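Local coordinates for protein nudix Hydrolase, RenU (Mycolicibacterium smegmatis, PDB 6UUF) that probably hydrolyses substrates built on a nucleoside diphosphate, with NADH a likely one, in a magnesium-dependent reaction, at residues A79-E84 with L118-N123; R89-T94 with T106-I111. The protein carries 3 engineered substitutions. All coordinates share one frame; numbering follows the deposited sequence.

Contact 1 of 2, residues A79-E84 with L118-N123; sequences AGLPAE and LHTVPN
V121 N stands above the flat carbonyl group of A79, 45° out of its plane, and gives the A79 oxygen a 2.8 Å hydrogen bond. T120 CA reaches the same A79 oxygen as a CA-H...O contact at 3.3 Å, so two neighbouring residues of one loop close on a single acceptor. A79 CB packs against T120 CB at 4.1 Å. The site illustrates how a Nudix fold ties down the exit of its helix 67-79: G80 and L81 correspond to the last two positions of the Nudix box, and G80, with positive phi, turns the chain away from the helix. A beta carbon at G80 would point toward V121 and come within 3.5 Å of V121 CB, leaving little room for any side chain. Beyond the turn the contact rests mostly on side-chain carbons. L81 and T120 run alongside each other in the same direction: with T120 chi1 at 61°, CG2 sits beside the backbone N and meets L81 CD2. Both A79 and T120 also touch L129 of strand 126-133, and H76 ND1 is hydrogen-bonded to L81 O. At the far end L81 CD2 fits among three partners, T120 CG2, H119 O and, at 4.1 Å, L118 CD1.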
loop_
_atom_site.group_PDB
_atom_site.type_symbol
_atom_site.label_atom_id
_atom_site.label_comp_id
_atom_site.label_asym_id
_atom_site.label_seq_id
_atom_site.Cartn_x
_atom_site.Cartn_y
_atom_site.Cartn_z
ATOM N N ALA A 79 -9.915 1.509 6.118
ATOM C CA ALA A 79 -9.677 2.536 7.130
ATOM C C ALA A 79 -10.705 3.663 7.195
ATOM O O ALA A 79 -10.623 4.493 8.107
ATOM C CB ALA A 79 -8.287 3.133 6.954
ATOM N N GLY A 80 -11.675 3.682 6.278
ATOM C CA GLY A 80 -12.692 4.727 6.239
ATOM C C GLY A 80 -12.170 6.075 5.776
ATOM O O GLY A 80 -12.829 7.095 5.986
ATOM N N LEU A 81 -11.012 6.111 5.121
ATOM C CA LEU A 81 -10.428 7.380 4.723
ATOM C C LEU A 81 -11.202 7.959 3.550
ATOM O O LEU A 81 -11.413 7.246 2.571
ATOM C CB LEU A 81 -8.977 7.194 4.283
ATOM C CG LEU A 81 -8.021 6.583 5.307
ATOM C CD1 LEU A 81 -6.620 6.512 4.733
ATOM C CD2 LEU A 81 -8.052 7.369 6.595
ATOM N N PRO A 82 -11.625 9.242 3.627
ATOM C CA PRO A 82 -12.232 9.827 2.434
ATOM C C PRO A 82 -11.178 10.277 1.448
ATOM O O PRO A 82 -10.177 10.909 1.836
ATOM C CB PRO A 82 -13.028 11.030 2.961
ATOM C CG PRO A 82 -12.891 11.016 4.431
ATOM C CD PRO A 82 -11.709 10.161 4.771
ATOM N N ALA A 83 -11.419 9.954 0.182
ATOM C CA ALA A 83 -10.568 10.401 -0.911
ATOM C C ALA A 83 -10.301 11.908 -0.891
ATOM O O ALA A 83 -9.208 12.349 -1.253
ATOM C CB ALA A 83 -11.197 10.010 -2.239
ATOM N N GLU A 84 -11.290 12.703 -0.492
ATOM C CA GLU A 84 -11.113 14.166 -0.515
ATOM C C GLU A 84 -10.070 14.662 0.486
ATOM O O GLU A 84 -9.513 15.747 0.308
ATOM C CB GLU A 84 -12.454 14.913 -0.354
ATOM C CG GLU A 84 -13.154 14.741 0.986
ATOM C CD GLU A 84 -12.578 15.588 2.110
ATOM O OE1 GLU A 84 -12.766 15.171 3.272
ATOM O OE2 GLU A 84 -11.946 16.653 1.859
ATOM N N LEU A 118 -4.613 11.309 9.945
ATOM C CA LEU A 118 -6.074 11.141 9.919
ATOM C C LEU A 118 -6.568 10.090 10.905
ATOM O O LEU A 118 -5.871 9.091 11.172
ATOM C CB LEU A 118 -6.556 10.743 8.499
ATOM C CG LEU A 118 -6.164 11.670 7.363
ATOM C CD1 LEU A 118 -6.703 11.211 6.013
ATOM C CD2 LEU A 118 -6.638 13.077 7.695
ATOM N N HIS A 119 -7.777 10.326 11.429
ATOM C CA HIS A 119 -8.551 9.320 12.184
ATOM C C HIS A 119 -9.062 8.259 11.219
ATOM O O HIS A 119 -9.547 8.573 10.122
ATOM C CB HIS A 119 -9.765 9.947 12.880
ATOM C CG HIS A 119 -10.597 8.953 13.639
ATOM N ND1 HIS A 119 -11.709 8.337 13.096
ATOM C CD2 HIS A 119 -10.462 8.446 14.892
ATOM C CE1 HIS A 119 -12.231 7.512 13.990
ATOM N NE2 HIS A 119 -11.489 7.551 15.084
ATOM N N THR A 120 -8.949 7.010 11.632
ATOM C CA THR A 120 -9.277 5.857 10.804
ATOM C C THR A 120 -10.393 5.109 11.544
ATOM O O THR A 120 -10.471 5.172 12.780
ATOM C CB THR A 120 -8.037 4.931 10.578
ATOM O OG1 THR A 120 -7.570 4.426 11.820
ATOM C CG2 THR A 120 -6.887 5.692 10.008
ATOM N N VAL A 121 -11.260 4.443 10.785
ATOM C CA VAL A 121 -12.196 3.469 11.320
ATOM C C VAL A 121 -11.796 2.109 10.743
ATOM O O VAL A 121 -11.989 1.891 9.547
ATOM C CB VAL A 121 -13.664 3.809 10.959
ATOM C CG1 VAL A 121 -14.630 2.827 11.640
ATOM C CG2 VAL A 121 -13.971 5.245 11.356
ATOM N N PRO A 122 -11.211 1.205 11.580
ATOM C CA PRO A 122 -10.773 -0.089 11.032
ATOM C C PRO A 122 -11.954 -0.981 10.609
ATOM O O PRO A 122 -13.038 -0.933 11.208
ATOM C CB PRO A 122 -9.945 -0.717 12.170
ATOM C CG PRO A 122 -10.433 -0.054 13.407
ATOM C CD PRO A 122 -10.890 1.328 13.020
ATOM N N ASN A 123 -11.737 -1.726 9.534
ATOM C CA ASN A 123 -12.700 -2.660 8.997
ATOM C C ASN A 123 -11.919 -3.716 8.192
ATOM O O ASN A 123 -10.697 -3.598 8.050
ATOM C CB ASN A 123 -13.690 -1.902 8.108
ATOM C CG ASN A 123 -15.046 -2.581 8.015
ATOM O OD1 ASN A 123 -15.317 -3.576 8.703
ATOM N ND2 ASN A 123 -15.912 -2.049 7.153
#

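Contact 2 of 2, residues R89-T94 with T106-I111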
loop_
_atom_site.group_PDB
_atom_site.type_symbol
_atom_site.label_atom_id
_atom_site.label_comp_id
_atom_site.label_asym_id
_atom_site.label_seq_id
_atom_site.Cartn_x
_atom_site.Cartn_y
_atom_site.Cartn_z
ATOM N N ARG A 89 0.267 11.357 -5.133
ATOM C CA ARG A 89 1.511 11.979 -5.643
ATOM C C ARG A 89 2.042 11.199 -6.847
ATOM O O ARG A 89 2.055 11.706 -7.956
ATOM C CB ARG A 89 2.557 12.054 -4.554
ATOM C CG ARG A 89 2.117 12.801 -3.309
ATOM C CD ARG A 89 1.749 14.250 -3.575
ATOM N NE ARG A 89 2.832 14.971 -4.260
ATOM C CZ ARG A 89 3.907 15.475 -3.665
ATOM N NH1 ARG A 89 4.106 15.347 -2.351
ATOM N NH2 ARG A 89 4.804 16.101 -4.396
ATOM N N THR A 90 2.409 9.952 -6.665
ATOM C CA THR A 90 2.876 9.163 -7.808
ATOM C C THR A 90 2.653 7.661 -7.548
ATOM O O THR A 90 2.115 7.294 -6.507
ATOM C CB THR A 90 4.393 9.481 -8.094
ATOM O OG1 THR A 90 4.797 8.958 -9.367
ATOM C CG2 THR A 90 5.283 8.902 -7.039
ATOM N N THR A 91 3.028 6.821 -8.522
ATOM C CA THR A 91 2.948 5.377 -8.405
ATOM C C THR A 91 4.347 4.815 -8.638
ATOM O O THR A 91 5.072 5.317 -9.488
ATOM C CB THR A 91 2.016 4.783 -9.462
ATOM O OG1 THR A 91 2.562 5.046 -10.753
ATOM C CG2 THR A 91 0.609 5.416 -9.376
ATOM N N VAL A 92 4.702 3.781 -7.895
ATOM C CA VAL A 92 5.939 2.985 -8.090
ATOM C C VAL A 92 5.608 1.472 -8.183
ATOM O O VAL A 92 4.983 0.884 -7.277
ATOM C CB VAL A 92 6.881 3.156 -6.891
ATOM C CG1 VAL A 92 8.254 2.567 -7.206
ATOM C CG2 VAL A 92 7.000 4.626 -6.518
ATOM N N VAL A 93 6.043 0.847 -9.266
ATOM C CA VAL A 93 5.890 -0.582 -9.426
ATOM C C VAL A 93 6.935 -1.217 -8.509
ATOM O O VAL A 93 8.119 -1.137 -8.799
ATOM C CB VAL A 93 6.083 -1.022 -10.883
ATOM C CG1 VAL A 93 5.926 -2.521 -11.016
ATOM C CG2 VAL A 93 5.059 -0.357 -11.771
ATOM N N THR A 94 6.465 -1.825 -7.415
ATOM C CA THR A 94 7.299 -2.419 -6.374
ATOM C C THR A 94 7.431 -3.929 -6.483
ATOM O O THR A 94 8.184 -4.520 -5.731
ATOM C CB THR A 94 6.787 -2.041 -4.960
ATOM O OG1 THR A 94 5.361 -2.069 -4.925
ATOM C CG2 THR A 94 7.185 -0.619 -4.629
ATOM N N THR A 106 1.618 -7.452 -11.210
ATOM C CA THR A 106 2.394 -6.433 -10.525
ATOM C C THR A 106 1.695 -5.980 -9.271
ATOM O O THR A 106 0.445 -6.104 -9.107
ATOM C CB THR A 106 2.544 -5.200 -11.435
ATOM O OG1 THR A 106 1.234 -4.778 -11.811
ATOM C CG2 THR A 106 3.340 -5.509 -12.668
ATOM N N TYR A 107 2.512 -5.401 -8.407
ATOM C CA TYR A 107 2.062 -4.652 -7.269
ATOM C C TYR A 107 2.565 -3.230 -7.463
ATOM O O TYR A 107 3.803 -3.025 -7.634
ATOM C CB TYR A 107 2.663 -5.193 -5.952
ATOM C CG TYR A 107 2.060 -4.543 -4.728
ATOM C CD1 TYR A 107 2.490 -3.300 -4.279
ATOM C CD2 TYR A 107 1.068 -5.180 -3.998
ATOM C CE1 TYR A 107 1.920 -2.692 -3.181
ATOM C CE2 TYR A 107 0.528 -4.605 -2.853
ATOM C CZ TYR A 107 0.944 -3.360 -2.466
ATOM O OH TYR A 107 0.379 -2.806 -1.359
ATOM N N THR A 108 1.641 -2.280 -7.316
ATOM C CA THR A 108 1.914 -0.883 -7.485
ATOM C C THR A 108 1.653 -0.145 -6.192
ATOM O O THR A 108 0.531 -0.137 -5.659
ATOM C CB THR A 108 1.055 -0.275 -8.591
ATOM O OG1 THR A 108 1.326 -0.920 -9.824
ATOM C CG2 THR A 108 1.361 1.207 -8.773
ATOM N N THR A 109 2.696 0.519 -5.705
ATOM C CA THR A 109 2.594 1.379 -4.531
ATOM C C THR A 109 2.223 2.776 -4.993
ATOM O O THR A 109 2.880 3.369 -5.873
ATOM C CB THR A 109 3.920 1.410 -3.717
ATOM O OG1 THR A 109 4.191 0.101 -3.221
ATOM C CG2 THR A 109 3.807 2.357 -2.549
ATOM N N VAL A 110 1.164 3.300 -4.390
ATOM C CA VAL A 110 0.661 4.591 -4.730
ATOM C C VAL A 110 0.989 5.459 -3.517
ATOM O O VAL A 110 0.422 5.268 -2.421
ATOM C CB VAL A 110 -0.853 4.492 -5.021
ATOM C CG1 VAL A 110 -1.488 5.852 -5.311
ATOM C CG2 VAL A 110 -1.090 3.577 -6.223
ATOM N N ILE A 111 1.901 6.412 -3.717
ATOM C CA ILE A 111 2.306 7.361 -2.679
ATOM C C ILE A 111 1.305 8.518 -2.615
ATOM O O ILE A 111 1.003 9.135 -3.625
ATOM C CB ILE A 111 3.723 7.910 -2.994
ATOM C CG1 ILE A 111 4.709 6.716 -3.150
ATOM C CG2 ILE A 111 4.142 8.915 -1.941
ATOM C CD1 ILE A 111 6.161 7.079 -3.379
#
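T106 CG2 approaches V93 CG1 at 4.3 Å, near one end of an antiparallel beta hairpin, formed by strands 87-98 and 104-113, that carries a classic bulge toward its other end. At Y107 the carbonyl oxygen accepts T94 N, while the ring turns its edge to T94, with OG1 near the ring plane and 3.2 Å from Y107 CD1. T108 faces V93 in a non-hydrogen-bonded pair; its chi1 of -61° sets CG2 anti to the backbone N, and that methyl lies 3.7 Å from T91 CB. T109 makes a reciprocal pair of backbone bonds with V92, and T109 OG1 shares a hydrogen bond of 3.0 Å with T94 OG1, the two side chains crossing at about a right angle. An alanine in place of T94 would lack both OG1 and CG2, and would probably leave the T109 hydroxyl without this partner and a gap beside the Y107 ring edge. V110 lays CG2 alongside T91 CG2, on the face where helix 67-79 packs. I111 closes the walk opposite the bulge: R89 and T90 both face it, and its oxygen takes a 2.8 Å bond from R89 N and a weak one from T90 N. R89 sends its guanidinium elsewhere, to a salt bridge with D113. On the side of helix 144-158, I111 CD1 lies 4.1 Å from V92 CG2 and 4.2 Å from T90 CG2.

Followed from the N terminus, the chain leaves helix 67-79 through the first half of contact 1, runs up strand 87-98 with the first half of contact 2, turns back along strand 104-113 to complete contact 2, and only then reaches 118-123, where contact 1 closes. The short hairpin loop of contact 2 therefore sits within the longer loop of contact 1, without crossing. The contacts lie on opposite sides of the chain's centre, their centres 20 Å apart and their nearest atoms about 10 Å apart. Contact 1 joins the helix exit to the loop leading into strand 126-133; contact 2 holds strand 87-98 to strand 104-113, which pairs in parallel with strand 23-31 of the mixed sheet.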